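Local coordinates for protein putative 6-phosphogluconolactonase (Neisseria gonorrhoeae, PDB 3LHI) that probably hydrolyses 6-phosphogluconolactone to 6-phosphogluconate, the second step of the oxidative pentose phosphate pathway, at residues 125-135 and 182-193. Numbering follows the deposited sequence. Where two conformers were deposited one is given.
Sequences YKQPDVLILGM and AIAHTGHVFLAI
Gln127 holds CG trans to its backbone N (chi1 177°) and then bends at chi2 (72°), which carries its amide to Ala182, in the last turn of helix 180-184. Phe190, with CG trans to its own carbonyl carbon (chi1 -66°), brings its ring beside Val130. The two segments join in a parallel strand pair at the centre of the Rossmann-like alpha/beta sheet of the glucosamine-6-phosphate isomerase family, strand 130-133 lying between strands 36-40 and 188-194. Five backbone hydrogen bonds join the segments: His188 N to Asp129 O, Leu131 N to His188 O, Phe190 N to Leu131 O, Leu133 N to Phe190 O (2.8 Å) and Ala192 N to Leu133 O. On one face Val130 CG1 meets Phe190 CE1 at 3.8 Å and Ile132 CG1 reaches Phe190 CB at 4.0 Å; helix 11-33 covers Val130 and Phe190 here. On the other, Leu131 CD2 touches Ile183 CG2 (3.8 Å), Leu133 CD1 packs on Val189 CG1 (3.9 Å), and Thr186 CG2 presses against Leu131 CB. Farther along, Met135, a selenomethionine, sets CB on Ile193 CG2, and a water links Met135 N to Ala192 O. At the opposite end Ala182 O accepts two hydrogen bonds, from Thr186 OG1 at 2.9 Å and from Gln127 NE2 at 3.0 Å, which lies in the plane of the carbonyl and uses one of its lone pairs.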
# COMPACT_ATOMS: atom_id res chain seq x y z
N TYR A 125 -9.65 2.79 10.46
CA TYR A 125 -8.97 3.50 9.40
C TYR A 125 -8.73 4.98 9.69
O TYR A 125 -9.63 5.71 10.15
CB TYR A 125 -9.77 3.42 8.10
CG TYR A 125 -9.19 4.18 6.95
CD1 TYR A 125 -8.29 3.58 6.10
CD2 TYR A 125 -9.55 5.49 6.68
CE1 TYR A 125 -7.75 4.22 5.06
CE2 TYR A 125 -9.04 6.16 5.61
CZ TYR A 125 -8.15 5.54 4.76
OH TYR A 125 -7.64 6.20 3.67
N LYS A 126 -7.50 5.41 9.37
CA LYS A 126 -7.10 6.79 9.34
C LYS A 126 -6.51 7.10 7.96
O LYS A 126 -5.74 6.29 7.42
CB LYS A 126 -6.02 7.05 10.41
CG LYS A 126 -6.50 6.68 11.81
CD LYS A 126 -5.45 6.96 12.86
CE LYS A 126 -5.21 8.45 13.09
NZ LYS A 126 -4.52 8.57 14.40
N GLN A 127 -6.82 8.25 7.38
CA GLN A 127 -6.26 8.65 6.12
C GLN A 127 -4.72 8.66 6.19
O GLN A 127 -4.16 9.40 7.01
CB GLN A 127 -6.74 10.05 5.72
CG GLN A 127 -6.15 10.62 4.43
CD GLN A 127 -6.68 9.95 3.20
OE1 GLN A 127 -7.89 10.09 2.91
NE2 GLN A 127 -5.78 9.27 2.39
N PRO A 128 -4.05 7.89 5.34
CA PRO A 128 -2.61 7.96 5.38
C PRO A 128 -2.02 9.28 4.94
O PRO A 128 -2.61 9.93 4.07
CB PRO A 128 -2.14 6.81 4.48
CG PRO A 128 -3.33 5.91 4.46
CD PRO A 128 -4.53 6.78 4.55
N ASP A 129 -0.88 9.65 5.53
CA ASP A 129 -0.07 10.76 5.05
C ASP A 129 0.89 10.31 3.98
O ASP A 129 1.24 11.06 3.07
CB ASP A 129 0.71 11.36 6.20
CG ASP A 129 -0.19 11.87 7.26
OD1 ASP A 129 -0.99 12.80 6.91
OD2 ASP A 129 -0.17 11.36 8.40
N VAL A 130 1.37 9.06 4.11
CA VAL A 130 2.38 8.49 3.19
C VAL A 130 1.90 7.09 2.83
O VAL A 130 1.55 6.31 3.73
CB VAL A 130 3.79 8.46 3.82
CG1 VAL A 130 4.81 7.87 2.82
CG2 VAL A 130 4.23 9.86 4.28
N LEU A 131 1.88 6.79 1.54
CA LEU A 131 1.43 5.48 1.03
C LEU A 131 2.51 4.94 0.11
O LEU A 131 3.02 5.66 -0.75
CB LEU A 131 0.13 5.68 0.24
CG LEU A 131 -0.33 4.54 -0.66
CD1 LEU A 131 -0.68 3.25 0.14
CD2 LEU A 131 -1.56 5.01 -1.48
N ILE A 132 2.89 3.67 0.30
CA ILE A 132 3.73 2.99 -0.69
C ILE A 132 2.89 1.87 -1.33
O ILE A 132 2.39 0.95 -0.67
CB ILE A 132 5.07 2.42 -0.16
CG1 ILE A 132 5.90 3.49 0.57
CG2 ILE A 132 5.88 1.81 -1.33
CD1 ILE A 132 5.50 3.71 1.98
N LEU A 133 2.74 2.03 -2.64
CA LEU A 133 2.08 1.10 -3.53
C LEU A 133 3.07 0.15 -4.18
O LEU A 133 4.27 0.44 -4.26
CB LEU A 133 1.35 1.88 -4.62
CG LEU A 133 0.13 2.70 -4.18
CD1 LEU A 133 -0.41 3.51 -5.34
CD2 LEU A 133 -0.92 1.78 -3.59
N GLY A 134 2.56 -0.99 -4.62
CA GLY A 134 3.24 -1.83 -5.55
C GLY A 134 2.36 -2.00 -6.79
O GLY A 134 1.31 -1.38 -6.91
N MSE A 135 2.81 -2.80 -7.74
CA MSE A 135 2.05 -3.06 -8.96
C MSE A 135 2.26 -4.49 -9.39
O MSE A 135 3.41 -4.95 -9.45
CB MSE A 135 2.49 -2.10 -10.04
CG MSE A 135 1.66 -2.20 -11.35
SE MSE A 135 2.57 -1.35 -12.82
CE MSE A 135 3.90 -2.73 -13.02
N ALA A 182 -9.21 7.05 -1.66
CA ALA A 182 -8.32 7.05 -0.51
C ALA A 182 -6.87 7.23 -0.97
O ALA A 182 -6.12 7.98 -0.33
CB ALA A 182 -8.47 5.74 0.33
N ILE A 183 -6.48 6.55 -2.03
CA ILE A 183 -5.13 6.68 -2.56
C ILE A 183 -4.87 8.07 -3.04
O ILE A 183 -3.85 8.69 -2.70
CB ILE A 183 -4.90 5.64 -3.72
CG1 ILE A 183 -4.97 4.24 -3.16
CG2 ILE A 183 -3.61 5.93 -4.50
CD1 ILE A 183 -5.00 3.10 -4.26
N ALA A 184 -5.83 8.62 -3.81
CA ALA A 184 -5.66 9.91 -4.43
C ALA A 184 -5.54 11.04 -3.40
O ALA A 184 -4.92 12.07 -3.72
CB ALA A 184 -6.80 10.20 -5.39
N HIS A 185 -6.14 10.86 -2.24
CA HIS A 185 -6.15 11.89 -1.20
C HIS A 185 -5.09 11.69 -0.13
O HIS A 185 -5.08 12.32 0.93
CB HIS A 185 -7.55 12.08 -0.59
CG HIS A 185 -8.52 12.62 -1.56
ND1 HIS A 185 -9.14 11.82 -2.49
CD2 HIS A 185 -8.89 13.90 -1.83
CE1 HIS A 185 -9.90 12.58 -3.28
NE2 HIS A 185 -9.76 13.84 -2.89
N THR A 186 -4.14 10.80 -0.42
CA THR A 186 -2.97 10.60 0.42
C THR A 186 -1.92 11.66 -0.02
O THR A 186 -1.61 11.79 -1.18
CB THR A 186 -2.40 9.18 0.26
OG1 THR A 186 -3.39 8.26 0.74
CG2 THR A 186 -1.16 9.04 1.09
N GLY A 187 -1.32 12.35 0.95
CA GLY A 187 -0.44 13.44 0.63
C GLY A 187 0.81 13.06 -0.16
O GLY A 187 1.25 13.78 -1.05
N HIS A 188 1.41 11.94 0.18
CA HIS A 188 2.64 11.52 -0.48
C HIS A 188 2.45 10.05 -0.89
O HIS A 188 2.35 9.20 -0.00
CB HIS A 188 3.85 11.69 0.49
CG HIS A 188 4.06 13.10 0.94
ND1 HIS A 188 4.88 13.96 0.25
CD2 HIS A 188 3.56 13.80 1.98
CE1 HIS A 188 4.87 15.14 0.85
NE2 HIS A 188 4.06 15.07 1.89
N VAL A 189 2.48 9.78 -2.20
CA VAL A 189 2.30 8.46 -2.76
C VAL A 189 3.58 8.03 -3.44
O VAL A 189 4.10 8.72 -4.32
CB VAL A 189 1.13 8.43 -3.74
CG1 VAL A 189 0.94 7.02 -4.32
CG2 VAL A 189 -0.18 8.89 -3.03
N PHE A 190 4.05 6.87 -3.06
CA PHE A 190 5.22 6.23 -3.65
C PHE A 190 4.79 4.94 -4.34
O PHE A 190 3.86 4.29 -3.89
CB PHE A 190 6.24 5.89 -2.59
CG PHE A 190 6.86 7.07 -1.92
CD1 PHE A 190 6.23 7.70 -0.84
CD2 PHE A 190 8.05 7.55 -2.35
CE1 PHE A 190 6.82 8.83 -0.25
CE2 PHE A 190 8.63 8.61 -1.76
CZ PHE A 190 8.01 9.28 -0.74
N LEU A 191 5.48 4.55 -5.41
CA LEU A 191 5.29 3.26 -6.10
C LEU A 191 6.68 2.62 -6.19
O LEU A 191 7.63 3.26 -6.71
CB LEU A 191 4.72 3.47 -7.51
CG LEU A 191 4.61 2.19 -8.35
CD1 LEU A 191 3.66 1.18 -7.74
CD2 LEU A 191 4.18 2.55 -9.77
N ALA A 192 6.79 1.39 -5.73
CA ALA A 192 8.01 0.62 -5.86
C ALA A 192 7.77 -0.58 -6.73
O ALA A 192 6.84 -1.35 -6.50
CB ALA A 192 8.45 0.14 -4.49
N ILE A 193 8.57 -0.69 -7.79
CA ILE A 193 8.47 -1.77 -8.77
C ILE A 193 9.87 -2.25 -9.13
O ILE A 193 10.82 -1.49 -9.02
CB ILE A 193 7.66 -1.35 -10.00
CG1 ILE A 193 8.14 -0.03 -10.59
CG2 ILE A 193 6.12 -1.41 -9.75
CD1 ILE A 193 7.74 0.18 -12.06
O HOH W 1 -2.72 12.76 3.38
O HOH W 2 5.56 -3.73 -7.06